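Local structure of type I polyketide synthase PikAII (Streptomyces venezuelae, 3QP9) at residues D108-L113 with V147-W152; G50-V55 with A74-V79; Q90-T95 with V139-D144; A69-A74 with R207-L212; L151-H156 with E188-L193. The protein belongs to the C2-type ketoreductase domains of modular polyketide synthases, a class probably concerned with epimerising rather than reducing the ketone-bearing intermediate. One frame throughout, in Å; residues are numbered along the deposited sequence.

Contact 1 (D108-L113 with V147-W152); sequences DGVLSL and VAAPLW
V110 pairs with L151 and L111 with W152 in parallel register, the CA atoms of V110 and L151 standing 4.6 Å apart. V110 N donates to P150 O at 3.0 Å, and S112 N donates to W152 O at 2.7 Å with an N-H...O angle of 165°. Between them W152 N returns a bond to V110 O; its modelled length is very short and therefore doubtful. On one face the two methyls of V110 divide the work. With CG1 anti to the backbone N (chi1 -177°), that methyl meets L151 CD1 at 3.6 Å, while V110 CG2 turns toward the preceding loop and touches V147 CG1 at 3.9 Å. The two strands are the parallel arms of a beta-alpha-beta unit, strand 109-112, helix 130-144 and strand 151-156, and L138 and L142 of the helix cover L151 on this face. On the other face L111 CD1 rests on W152 CB at 3.9 Å, and the indole leads off toward V211 and L212 of helix 202-212. Ahead of the paired residues the loop keeps in touch: A149 CB lies 3.8 Å from G109 N, and P150 CD sits 3.4 Å from D108 O.

Contact 2 (G50-V55 with A74-V79); sequences GRWLVV and AGADPV
Four backbone hydrogen bonds join G50-V54 to D77-V79, on the neighbouring parallel strands 51-57 and 77-83 of a beta-alpha-beta unit whose helix is 65-73. D77 N donates to G50 O at 2.7 Å, V79 N to W52 O at 2.7 Å and V54 N to V79 O at 2.8 Å. The W52 N to D77 O bond is longer, 3.2 Å, and its donor stands above the carbonyl plane. R51 adds a salt bridge: its chain, bent at chi2 and chi3, brings NE to 3.3 Å from D77 OD2, although guanidinium and carboxylate planes are turned 77° apart. The two side chains leave the strands side by side, so the ion pair runs along one face. G75 ends the connecting helix in a Schellman motif with positive phi, and the chain then enters the outermost strand of this part of the sheet. There P78, which has no N-H to give, alternates with D77 and V79 and so turns its nitrogen away from G50-V55. L53 CD2 lies alongside V79 CB at 4.1 Å. On the opposite face, where L212 of helix 202-212 also reaches W52, A76 CB comes obliquely to within 3.7 Å of W52 CD1.

Contact 3 (Q90-T95 with V139-D144); sequences QRLAAT and VQALED
A93 and A141 bring two helices close together, with their CA atoms 4.6 Å apart and the short axes of 90-95 and 139-144 approaching to 8.1 Å at a crossing angle of -51°. Methyl groups do the packing. A93 CB is placed between the start and end of the last turn of 139-144, 3.7 Å from A141 O and 3.6 Å from D144 CB. A141 CB in return fits against the backbone of the other helix, 3.8 Å from A93 N, so each alanine sits on its partner's main chain. A separate apolar contact joins A141 CB to L92 CB at 3.9 Å. L92 meets this contact through CB alone; the rest of its side chain runs on toward T137 and L138.

At the solvent-facing end Q90 bends its chain at chi2 (31°, well off a staggered value) and so folds its amide back over the helix start. NE2 then reaches D144 OD1 at 3.1 Å in a fairly straight N-H...O bond, though the placement of OD1 is less sure. The side chains cross at about a right angle, with amide and carboxylate planes 61° apart. D144 OD2 forms a salt bridge with R89, just before Q90. Within 90-95, T95 OG1 donates to R91 O at 2.9 Å, from the face opposite to that used by T95 N, so this carbonyl accepts twice. The R89 pair probably offsets the unfavourable placing of the D144 carboxylate at the C-terminal end of helix 130-144, with the Q90 bond adding to it if OD1 is rightly placed.

Contact 4 (A69-A74 with R207-L212); sequences AALSGA and RMTTVL
T209 presses its beta carbon and both branches onto A74: T209 CB lies 3.5 Å from A74 CB, tighter than ordinary van der Waals contact, and T209 OG1 is likewise 3.5 Å from that methyl. A chi1 of 65° sets the hydroxyl between the backbone N and carbonyl carbon, where it bonds to D206 O within its own helix; its closeness to A74 is thus packing alone. The other branch, T209 CG2, reaches back along helix 65-73 to lie 3.7 Å from A70 O, with A70 CB a little farther off. T209 therefore fills the groove between A70 and A74, one turn apart on the same side and tied by the A74 N to A70 O bond. A second point of contact is made by leucines: L71 CD2 touches L212 CD1 at 3.8 Å, the two chains meeting at about a right angle. The short axes stay 9.5 Å apart and cross at -59°, which limits contact to these small patches. Loop residue L48 packs on L71, A74, T209 and L212 and so closes the junction. Both helices rest on the sheet, helix 65-73 through L71 on V54 and P78, helix 202-212 through M208 and L212 on strands 151-156 and 190-196.

Contact 5 (L151-H156 with E188-L193); sequences LWCVTH and ERWGGL
The flat indole of W152 lies over the bare backbone of G191 and G192, the shape that defines this contact. G191 CA stands 3.7 Å from the centroid of the W152 five-membered ring, 16° off its normal, and G192 CA 3.8 Å from the six-membered centroid, so each glycine offers a CH-pi contact to one ring. Neither residue has a CB to hold the indole off; at both positions that atom's place is taken up by the ring. The bump is the tryptophan, and the hollow is a two-glycine step in the neighbouring strand.

The step is a beta bulge. L151 pairs with W190, but W152 pairs with G192, and G191 is the extra residue. Its consequence is a shared acceptor: G191 N at 2.8 Å and G192 N at 3.1 Å both donate to L151 O, from the same face of the carbonyl plane. L151 N to R189 O before the bulge and C153 N to G192 O after it keep the strands parallel.

On the other face the roles are reversed, and W190 is the large group. L151 CD2 touches W190 CZ3 at 3.6 Å, and C153 SG comes to W190 CH2 at 3.6 Å in an oblique sulfur-aromatic contact. L193 CD2 then settles on C153 CB at 4.0 Å. Helix 170-185 backs this face, with A182 and A183 against W190. The arrangement joins the two strands of the unit strand 151-156, helix 170-185, strand 190-196, a parallel pair of a Rossmann-like sheet interrupted by one bulge.

Contacts 2, 1 and 5 follow one another across neighbouring parallel strands. Contact 1 shares L151 and W152 with contact 5, their centres about 7 Å apart, and reaches contact 2, about 10 Å away, where D108 N lies 2.7 Å from R51 O, a probable hydrogen bond. Contacts 3 and 4 are helix pairs, their centres about 25 Å apart without touching. L142 CD1 packs 3.6 Å from L151 CD2, tying contact 3 to the sheet, whereas L212 CD2 meets W152 CG at 3.4 Å from contact 4. All five fall in the N-terminal half, consistent with the structural subdomain of modular ketoreductases rather than the catalytic one.

Contact 1 (D108-L113 with V147-W152)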
# COMPACT_ATOMS: atom_id res chain seq x y z
N ASP A 108 -19.05 -2.81 -22.22
CA ASP A 108 -18.09 -3.88 -22.19
C ASP A 108 -17.01 -3.71 -21.16
O ASP A 108 -16.47 -4.71 -20.71
CB ASP A 108 -17.49 -4.10 -23.57
CG ASP A 108 -18.56 -4.59 -24.60
OD1 ASP A 108 -19.48 -5.30 -24.18
OD2 ASP A 108 -18.42 -4.30 -25.81
N GLY A 109 -16.73 -2.47 -20.74
CA GLY A 109 -15.77 -2.27 -19.66
C GLY A 109 -15.80 -0.86 -19.18
O GLY A 109 -16.38 0.03 -19.82
N VAL A 110 -15.15 -0.63 -18.05
CA VAL A 110 -14.98 0.69 -17.47
C VAL A 110 -13.50 0.87 -17.07
O VAL A 110 -12.95 0.02 -16.35
CB VAL A 110 -15.82 0.86 -16.18
CG1 VAL A 110 -15.71 2.31 -15.58
CG2 VAL A 110 -17.34 0.53 -16.46
N LEU A 111 -12.91 1.97 -17.55
CA LEU A 111 -11.51 2.33 -17.43
C LEU A 111 -11.49 3.60 -16.65
O LEU A 111 -11.90 4.64 -17.16
CB LEU A 111 -10.89 2.63 -18.78
CG LEU A 111 -9.35 2.76 -18.67
CD1 LEU A 111 -8.76 1.52 -18.06
CD2 LEU A 111 -8.79 3.00 -20.06
N SER A 112 -11.05 3.53 -15.42
CA SER A 112 -10.97 4.76 -14.60
C SER A 112 -9.63 5.44 -14.74
O SER A 112 -8.56 4.80 -14.44
CB SER A 112 -11.16 4.42 -13.17
OG SER A 112 -11.01 5.57 -12.36
N LEU A 113 -9.62 6.70 -15.20
CA LEU A 113 -8.35 7.47 -15.09
C LEU A 113 -8.34 8.34 -13.81
O LEU A 113 -7.56 9.30 -13.74
CB LEU A 113 -8.10 8.33 -16.38
CG LEU A 113 -8.19 7.58 -17.72
CD1 LEU A 113 -7.78 8.50 -18.90
CD2 LEU A 113 -7.28 6.31 -17.77
N VAL A 147 -24.06 -1.04 -13.38
CA VAL A 147 -23.05 -1.34 -14.41
C VAL A 147 -22.37 -2.59 -13.97
O VAL A 147 -21.71 -2.60 -12.93
CB VAL A 147 -21.98 -0.19 -14.56
CG1 VAL A 147 -20.97 -0.51 -15.68
CG2 VAL A 147 -22.66 1.14 -14.86
N ALA A 148 -22.53 -3.64 -14.76
CA ALA A 148 -22.08 -4.98 -14.43
C ALA A 148 -20.72 -5.25 -15.05
O ALA A 148 -20.05 -6.17 -14.65
CB ALA A 148 -23.11 -6.06 -14.95
N ALA A 149 -20.32 -4.42 -16.02
CA ALA A 149 -19.03 -4.53 -16.72
C ALA A 149 -17.78 -4.41 -15.81
O ALA A 149 -17.80 -3.63 -14.85
CB ALA A 149 -18.97 -3.42 -17.83
N PRO A 150 -16.67 -5.09 -16.16
CA PRO A 150 -15.48 -4.99 -15.28
C PRO A 150 -14.84 -3.60 -15.25
O PRO A 150 -14.62 -2.97 -16.31
CB PRO A 150 -14.51 -6.00 -15.90
CG PRO A 150 -14.83 -5.99 -17.36
CD PRO A 150 -16.33 -5.72 -17.46
N LEU A 151 -14.51 -3.16 -14.04
CA LEU A 151 -13.83 -1.90 -13.82
C LEU A 151 -12.29 -2.07 -13.89
O LEU A 151 -11.72 -2.84 -13.08
CB LEU A 151 -14.06 -1.44 -12.39
CG LEU A 151 -13.41 -0.09 -11.92
CD1 LEU A 151 -13.54 1.12 -12.97
CD2 LEU A 151 -13.88 0.38 -10.54
N TRP A 152 -11.64 -1.31 -14.72
CA TRP A 152 -10.14 -1.32 -14.66
C TRP A 152 -9.61 0.06 -14.19
O TRP A 152 -10.04 1.10 -14.74
CB TRP A 152 -9.62 -1.66 -16.03
CG TRP A 152 -9.79 -3.10 -16.42
CD1 TRP A 152 -10.92 -3.67 -17.00
CD2 TRP A 152 -8.83 -4.15 -16.28
NE1 TRP A 152 -10.68 -5.00 -17.26
CE2 TRP A 152 -9.40 -5.31 -16.85
CE3 TRP A 152 -7.50 -4.18 -15.83
CZ2 TRP A 152 -8.71 -6.56 -16.86
CZ3 TRP A 152 -6.80 -5.37 -15.86
CH2 TRP A 152 -7.39 -6.54 -16.43

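Contact 2 (G50-V55 with A74-V79)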
# COMPACT_ATOMS: atom_id res chain seq x y z
N GLY A 50 -16.87 -3.25 -28.40
CA GLY A 50 -18.01 -2.68 -27.68
C GLY A 50 -17.77 -1.34 -27.00
O GLY A 50 -16.75 -0.68 -27.22
N ARG A 51 -18.70 -0.96 -26.14
CA ARG A 51 -18.66 0.34 -25.51
C ARG A 51 -17.76 0.24 -24.27
O ARG A 51 -18.02 -0.61 -23.38
CB ARG A 51 -20.08 0.78 -25.10
CG ARG A 51 -20.17 2.17 -24.41
CD ARG A 51 -20.21 3.35 -25.36
NE ARG A 51 -20.99 3.08 -26.57
CZ ARG A 51 -22.18 3.60 -26.89
NH1 ARG A 51 -22.81 4.47 -26.09
NH2 ARG A 51 -22.75 3.25 -28.04
N TRP A 52 -16.75 1.14 -24.21
CA TRP A 52 -15.90 1.36 -23.02
C TRP A 52 -16.18 2.74 -22.42
O TRP A 52 -16.09 3.77 -23.11
CB TRP A 52 -14.38 1.16 -23.33
CG TRP A 52 -14.01 -0.32 -23.25
CD1 TRP A 52 -14.30 -1.28 -24.19
CD2 TRP A 52 -13.37 -1.03 -22.15
NE1 TRP A 52 -13.85 -2.51 -23.76
CE2 TRP A 52 -13.30 -2.38 -22.51
CE3 TRP A 52 -12.82 -0.63 -20.92
CZ2 TRP A 52 -12.72 -3.36 -21.68
CZ3 TRP A 52 -12.28 -1.62 -20.07
CH2 TRP A 52 -12.23 -2.96 -20.47
N LEU A 53 -16.54 2.80 -21.15
CA LEU A 53 -16.65 4.11 -20.54
C LEU A 53 -15.29 4.48 -19.98
O LEU A 53 -14.66 3.66 -19.27
CB LEU A 53 -17.67 4.10 -19.39
CG LEU A 53 -19.11 3.68 -19.73
CD1 LEU A 53 -19.98 3.93 -18.54
CD2 LEU A 53 -19.67 4.39 -21.00
N VAL A 54 -14.84 5.68 -20.28
CA VAL A 54 -13.59 6.17 -19.74
C VAL A 54 -13.91 7.27 -18.78
O VAL A 54 -14.43 8.29 -19.16
CB VAL A 54 -12.59 6.57 -20.83
CG1 VAL A 54 -11.23 7.07 -20.23
CG2 VAL A 54 -12.44 5.41 -21.79
N VAL A 55 -13.70 7.00 -17.50
CA VAL A 55 -13.90 7.99 -16.50
C VAL A 55 -12.70 8.83 -16.20
O VAL A 55 -11.79 8.34 -15.57
CB VAL A 55 -14.35 7.35 -15.23
CG1 VAL A 55 -14.91 8.40 -14.29
CG2 VAL A 55 -15.37 6.28 -15.54
N ALA A 74 -7.54 0.13 -30.72
CA ALA A 74 -7.68 -1.28 -30.30
C ALA A 74 -9.00 -1.94 -30.71
O ALA A 74 -9.16 -3.16 -30.57
CB ALA A 74 -7.47 -1.42 -28.78
N GLY A 75 -9.95 -1.14 -31.20
CA GLY A 75 -11.22 -1.67 -31.71
C GLY A 75 -12.38 -1.61 -30.74
O GLY A 75 -13.37 -2.29 -30.95
N ALA A 76 -12.26 -0.79 -29.69
CA ALA A 76 -13.37 -0.49 -28.78
C ALA A 76 -14.15 0.69 -29.35
O ALA A 76 -13.66 1.35 -30.24
CB ALA A 76 -12.85 -0.10 -27.41
N ASP A 77 -15.34 0.98 -28.81
CA ASP A 77 -16.02 2.28 -29.02
C ASP A 77 -15.96 3.07 -27.70
O ASP A 77 -16.80 2.90 -26.84
CB ASP A 77 -17.48 2.08 -29.53
CG ASP A 77 -18.28 3.42 -29.68
OD1 ASP A 77 -17.67 4.48 -30.00
OD2 ASP A 77 -19.54 3.40 -29.48
N PRO A 78 -14.92 3.92 -27.51
CA PRO A 78 -14.76 4.60 -26.20
C PRO A 78 -15.64 5.83 -25.98
O PRO A 78 -15.71 6.73 -26.83
CB PRO A 78 -13.28 5.04 -26.20
CG PRO A 78 -12.81 4.89 -27.59
CD PRO A 78 -13.86 4.28 -28.46
N VAL A 79 -16.27 5.89 -24.82
CA VAL A 79 -17.01 7.10 -24.42
C VAL A 79 -16.38 7.76 -23.19
O VAL A 79 -16.35 7.17 -22.09
CB VAL A 79 -18.54 6.77 -24.14
CG1 VAL A 79 -19.31 8.03 -23.70
CG2 VAL A 79 -19.18 6.16 -25.38

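Contact 3 (Q90-T95 with V139-D144)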
# COMPACT_ATOMS: atom_id res chain seq x y z
N GLN A 90 -24.10 9.86 -5.55
CA GLN A 90 -25.34 9.93 -6.30
C GLN A 90 -25.23 10.66 -7.65
O GLN A 90 -25.77 10.17 -8.64
CB GLN A 90 -26.51 10.40 -5.42
CG GLN A 90 -27.18 9.22 -4.66
CD GLN A 90 -26.24 8.01 -4.29
OE1 GLN A 90 -25.95 7.77 -3.11
NE2 GLN A 90 -25.78 7.26 -5.31
N ARG A 91 -24.50 11.77 -7.71
CA ARG A 91 -24.25 12.44 -9.00
C ARG A 91 -23.53 11.54 -10.00
O ARG A 91 -23.90 11.51 -11.18
CB ARG A 91 -23.47 13.74 -8.81
CG ARG A 91 -24.06 14.65 -7.76
CD ARG A 91 -25.17 15.52 -8.33
NE ARG A 91 -25.52 16.67 -7.49
CZ ARG A 91 -24.69 17.67 -7.14
NH1 ARG A 91 -23.41 17.66 -7.50
NH2 ARG A 91 -25.14 18.68 -6.38
N LEU A 92 -22.51 10.80 -9.53
CA LEU A 92 -21.74 9.93 -10.41
C LEU A 92 -22.60 8.76 -10.89
O LEU A 92 -22.50 8.39 -12.04
CB LEU A 92 -20.48 9.38 -9.72
CG LEU A 92 -19.16 9.36 -10.50
CD1 LEU A 92 -18.01 8.67 -9.69
CD2 LEU A 92 -19.25 8.76 -11.85
N ALA A 93 -23.40 8.18 -10.00
CA ALA A 93 -24.30 7.07 -10.37
C ALA A 93 -25.32 7.50 -11.45
O ALA A 93 -25.63 6.74 -12.36
CB ALA A 93 -25.03 6.48 -9.12
N ALA A 94 -25.80 8.74 -11.34
CA ALA A 94 -26.77 9.31 -12.34
C ALA A 94 -26.04 9.40 -13.66
O ALA A 94 -26.54 9.02 -14.71
CB ALA A 94 -27.18 10.68 -11.91
N THR A 95 -24.79 9.85 -13.58
CA THR A 95 -23.98 10.05 -14.76
C THR A 95 -23.74 8.72 -15.43
O THR A 95 -23.86 8.63 -16.65
CB THR A 95 -22.61 10.70 -14.39
OG1 THR A 95 -22.87 11.99 -13.83
CG2 THR A 95 -21.69 10.84 -15.59
N VAL A 139 -16.29 3.10 -7.45
CA VAL A 139 -16.51 1.67 -7.17
C VAL A 139 -17.94 1.51 -6.60
O VAL A 139 -18.62 0.48 -6.80
CB VAL A 139 -15.56 1.20 -6.10
CG1 VAL A 139 -15.98 -0.16 -5.55
CG2 VAL A 139 -14.12 1.15 -6.62
N GLN A 140 -18.33 2.52 -5.84
CA GLN A 140 -19.62 2.46 -5.14
C GLN A 140 -20.73 2.77 -6.13
O GLN A 140 -21.73 2.06 -6.18
CB GLN A 140 -19.64 3.53 -4.05
CG GLN A 140 -19.01 3.12 -2.76
CD GLN A 140 -18.76 4.27 -1.81
OE1 GLN A 140 -18.85 5.47 -2.15
NE2 GLN A 140 -18.47 3.89 -0.59
N ALA A 141 -20.52 3.83 -6.92
CA ALA A 141 -21.49 4.40 -7.84
C ALA A 141 -21.78 3.49 -9.05
O ALA A 141 -22.91 3.44 -9.53
CB ALA A 141 -21.06 5.75 -8.28
N LEU A 142 -20.75 2.78 -9.55
CA LEU A 142 -20.97 1.69 -10.53
C LEU A 142 -22.08 0.69 -10.10
O LEU A 142 -22.95 0.31 -10.88
CB LEU A 142 -19.65 0.94 -10.79
CG LEU A 142 -18.68 1.78 -11.66
CD1 LEU A 142 -17.27 1.15 -11.63
CD2 LEU A 142 -19.17 1.97 -13.11
N GLU A 143 -22.03 0.25 -8.85
CA GLU A 143 -23.03 -0.67 -8.33
C GLU A 143 -24.38 0.06 -8.20
O GLU A 143 -25.38 -0.53 -8.52
CB GLU A 143 -22.62 -1.31 -7.00
CG GLU A 143 -23.42 -2.58 -6.68
CD GLU A 143 -23.01 -3.28 -5.37
OE1 GLU A 143 -23.23 -4.52 -5.28
OE2 GLU A 143 -22.49 -2.61 -4.43
N ASP A 144 -24.38 1.34 -7.80
CA ASP A 144 -25.66 2.11 -7.69
C ASP A 144 -26.32 2.28 -9.05
O ASP A 144 -27.54 2.29 -9.14
CB ASP A 144 -25.49 3.52 -7.13
CG ASP A 144 -24.87 3.55 -5.75
OD1 ASP A 144 -24.25 4.62 -5.44
OD2 ASP A 144 -24.97 2.54 -5.00

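Contact 4 (A69-A74 with R207-L212)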
# COMPACT_ATOMS: atom_id res chain seq x y z
N ALA A 69 -7.88 7.32 -28.14
CA ALA A 69 -7.35 6.90 -29.43
C ALA A 69 -6.86 5.45 -29.35
O ALA A 69 -7.19 4.64 -30.21
CB ALA A 69 -6.23 7.86 -29.95
N ALA A 70 -6.12 5.10 -28.29
CA ALA A 70 -5.64 3.70 -28.16
C ALA A 70 -6.76 2.68 -28.08
O ALA A 70 -6.69 1.62 -28.72
CB ALA A 70 -4.69 3.54 -26.99
N LEU A 71 -7.79 3.00 -27.30
CA LEU A 71 -8.93 2.10 -27.19
C LEU A 71 -9.65 1.97 -28.56
O LEU A 71 -9.99 0.85 -29.00
CB LEU A 71 -9.93 2.63 -26.16
CG LEU A 71 -9.55 2.74 -24.67
CD1 LEU A 71 -10.52 3.56 -23.98
CD2 LEU A 71 -9.61 1.41 -24.07
N SER A 72 -9.88 3.11 -29.21
CA SER A 72 -10.48 3.12 -30.54
C SER A 72 -9.62 2.28 -31.46
O SER A 72 -10.12 1.31 -32.07
CB SER A 72 -10.60 4.57 -31.09
OG SER A 72 -11.62 5.32 -30.41
N GLY A 73 -8.31 2.61 -31.53
CA GLY A 73 -7.37 1.91 -32.38
C GLY A 73 -7.34 0.45 -32.01
O GLY A 73 -7.18 -0.37 -32.88
N ALA A 74 -7.54 0.13 -30.72
CA ALA A 74 -7.68 -1.28 -30.30
C ALA A 74 -9.00 -1.94 -30.71
O ALA A 74 -9.16 -3.16 -30.57
CB ALA A 74 -7.47 -1.42 -28.78
N ARG A 207 -0.19 -1.48 -25.23
CA ARG A 207 -0.13 -2.66 -24.38
C ARG A 207 -1.21 -2.66 -23.33
O ARG A 207 -1.71 -3.74 -22.98
CB ARG A 207 1.22 -2.82 -23.72
CG ARG A 207 2.35 -3.21 -24.80
CD ARG A 207 3.74 -3.27 -24.09
NE ARG A 207 4.73 -3.75 -25.04
CZ ARG A 207 5.75 -3.04 -25.50
NH1 ARG A 207 5.97 -1.79 -25.07
NH2 ARG A 207 6.55 -3.59 -26.39
N MET A 208 -1.49 -1.50 -22.74
CA MET A 208 -2.71 -1.40 -21.87
C MET A 208 -3.94 -2.08 -22.46
O MET A 208 -4.60 -2.94 -21.79
CB MET A 208 -2.97 0.01 -21.42
CG MET A 208 -4.22 0.17 -20.50
SD MET A 208 -4.64 1.93 -20.41
CE MET A 208 -5.16 2.19 -22.12
N THR A 209 -4.24 -1.77 -23.73
CA THR A 209 -5.42 -2.38 -24.39
C THR A 209 -5.33 -3.90 -24.54
O THR A 209 -6.32 -4.54 -24.40
CB THR A 209 -5.81 -1.70 -25.74
OG1 THR A 209 -4.76 -1.89 -26.68
CG2 THR A 209 -5.95 -0.24 -25.56
N THR A 210 -4.12 -4.50 -24.69
CA THR A 210 -4.02 -5.97 -24.66
C THR A 210 -4.44 -6.51 -23.30
O THR A 210 -5.07 -7.60 -23.21
CB THR A 210 -2.61 -6.42 -24.95
OG1 THR A 210 -2.27 -5.98 -26.28
CG2 THR A 210 -2.50 -7.97 -24.81
N VAL A 211 -4.14 -5.76 -22.24
CA VAL A 211 -4.59 -6.20 -20.88
C VAL A 211 -6.12 -6.09 -20.73
O VAL A 211 -6.80 -7.04 -20.26
CB VAL A 211 -3.90 -5.40 -19.75
CG1 VAL A 211 -4.49 -5.84 -18.34
CG2 VAL A 211 -2.36 -5.51 -19.87
N LEU A 212 -6.69 -4.97 -21.16
CA LEU A 212 -8.15 -4.81 -21.06
C LEU A 212 -8.91 -5.87 -21.83
O LEU A 212 -10.07 -6.19 -21.50
CB LEU A 212 -8.58 -3.46 -21.62
CG LEU A 212 -7.86 -2.38 -20.89
CD1 LEU A 212 -8.07 -1.02 -21.55
CD2 LEU A 212 -8.34 -2.40 -19.39

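Contact 5 (L151-H156 with E188-L193)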
# COMPACT_ATOMS: atom_id res chain seq x y z
N LEU A 151 -14.51 -3.16 -14.04
CA LEU A 151 -13.83 -1.90 -13.82
C LEU A 151 -12.29 -2.07 -13.89
O LEU A 151 -11.72 -2.84 -13.08
CB LEU A 151 -14.06 -1.44 -12.39
CG LEU A 151 -13.41 -0.09 -11.92
CD1 LEU A 151 -13.54 1.12 -12.97
CD2 LEU A 151 -13.88 0.38 -10.54
N TRP A 152 -11.64 -1.31 -14.72
CA TRP A 152 -10.14 -1.32 -14.66
C TRP A 152 -9.61 0.06 -14.19
O TRP A 152 -10.04 1.10 -14.74
CB TRP A 152 -9.62 -1.66 -16.03
CG TRP A 152 -9.79 -3.10 -16.42
CD1 TRP A 152 -10.92 -3.67 -17.00
CD2 TRP A 152 -8.83 -4.15 -16.28
NE1 TRP A 152 -10.68 -5.00 -17.26
CE2 TRP A 152 -9.40 -5.31 -16.85
CE3 TRP A 152 -7.50 -4.18 -15.83
CZ2 TRP A 152 -8.71 -6.56 -16.86
CZ3 TRP A 152 -6.80 -5.37 -15.86
CH2 TRP A 152 -7.39 -6.54 -16.43
N CYS A 153 -8.68 0.09 -13.22
CA CYS A 153 -8.14 1.39 -12.73
C CYS A 153 -6.73 1.53 -13.19
O CYS A 153 -5.92 0.68 -12.95
CB CYS A 153 -8.21 1.48 -11.18
SG CYS A 153 -9.92 1.52 -10.58
N VAL A 154 -6.44 2.61 -13.90
CA VAL A 154 -5.12 2.81 -14.46
C VAL A 154 -4.36 3.84 -13.67
O VAL A 154 -4.92 4.91 -13.34
CB VAL A 154 -5.23 3.16 -15.94
CG1 VAL A 154 -3.86 3.49 -16.56
CG2 VAL A 154 -5.87 1.94 -16.73
N THR A 155 -3.08 3.54 -13.32
CA THR A 155 -2.25 4.49 -12.62
C THR A 155 -1.01 4.73 -13.47
O THR A 155 -0.84 4.08 -14.48
CB THR A 155 -1.80 3.93 -11.22
OG1 THR A 155 -1.12 2.65 -11.43
CG2 THR A 155 -3.02 3.79 -10.26
N HIS A 156 -0.15 5.68 -13.09
CA HIS A 156 1.20 5.85 -13.71
C HIS A 156 2.16 6.15 -12.60
O HIS A 156 1.85 6.95 -11.72
CB HIS A 156 1.22 6.98 -14.81
CG HIS A 156 0.82 8.33 -14.32
ND1 HIS A 156 1.75 9.28 -13.91
CD2 HIS A 156 -0.41 8.92 -14.16
CE1 HIS A 156 1.12 10.37 -13.50
NE2 HIS A 156 -0.19 10.18 -13.64
N GLU A 188 -17.23 -10.04 -9.13
CA GLU A 188 -17.88 -10.18 -10.41
C GLU A 188 -17.71 -8.92 -11.26
O GLU A 188 -17.92 -8.93 -12.46
CB GLU A 188 -19.40 -10.57 -10.17
CG GLU A 188 -20.38 -9.39 -9.62
CD GLU A 188 -19.92 -8.63 -8.28
OE1 GLU A 188 -19.17 -9.16 -7.44
OE2 GLU A 188 -20.35 -7.48 -8.05
N ARG A 189 -17.39 -7.78 -10.63
CA ARG A 189 -17.33 -6.53 -11.39
C ARG A 189 -15.98 -5.79 -11.36
O ARG A 189 -15.85 -4.72 -11.88
CB ARG A 189 -18.47 -5.59 -11.03
CG ARG A 189 -18.68 -5.38 -9.51
CD ARG A 189 -19.53 -4.18 -9.29
NE ARG A 189 -19.68 -3.79 -7.89
CZ ARG A 189 -19.25 -2.63 -7.39
NH1 ARG A 189 -19.44 -2.34 -6.11
NH2 ARG A 189 -18.65 -1.78 -8.21
N TRP A 190 -14.97 -6.42 -10.77
CA TRP A 190 -13.58 -5.91 -10.77
C TRP A 190 -12.74 -6.48 -11.93
O TRP A 190 -12.61 -7.70 -12.11
CB TRP A 190 -12.95 -6.17 -9.39
CG TRP A 190 -11.57 -5.44 -9.29
CD1 TRP A 190 -10.34 -6.01 -9.43
CD2 TRP A 190 -11.35 -4.05 -9.04
NE1 TRP A 190 -9.32 -5.04 -9.27
CE2 TRP A 190 -9.93 -3.83 -9.03
CE3 TRP A 190 -12.20 -2.98 -8.83
CZ2 TRP A 190 -9.37 -2.56 -8.85
CZ3 TRP A 190 -11.68 -1.71 -8.59
CH2 TRP A 190 -10.22 -1.52 -8.60
N GLY A 191 -12.19 -5.59 -12.75
CA GLY A 191 -11.39 -6.01 -13.88
C GLY A 191 -9.97 -6.08 -13.34
O GLY A 191 -9.42 -7.18 -13.13
N GLY A 192 -9.40 -4.96 -13.03
CA GLY A 192 -7.98 -5.00 -12.54
C GLY A 192 -7.29 -3.71 -12.37
O GLY A 192 -7.90 -2.69 -12.46
N LEU A 193 -5.93 -3.77 -12.31
CA LEU A 193 -5.17 -2.60 -12.03
C LEU A 193 -4.08 -2.62 -13.02
O LEU A 193 -3.56 -3.68 -13.31
CB LEU A 193 -4.57 -2.66 -10.63
CG LEU A 193 -5.49 -2.44 -9.45
CD1 LEU A 193 -5.05 -3.16 -8.10
CD2 LEU A 193 -5.60 -0.85 -9.18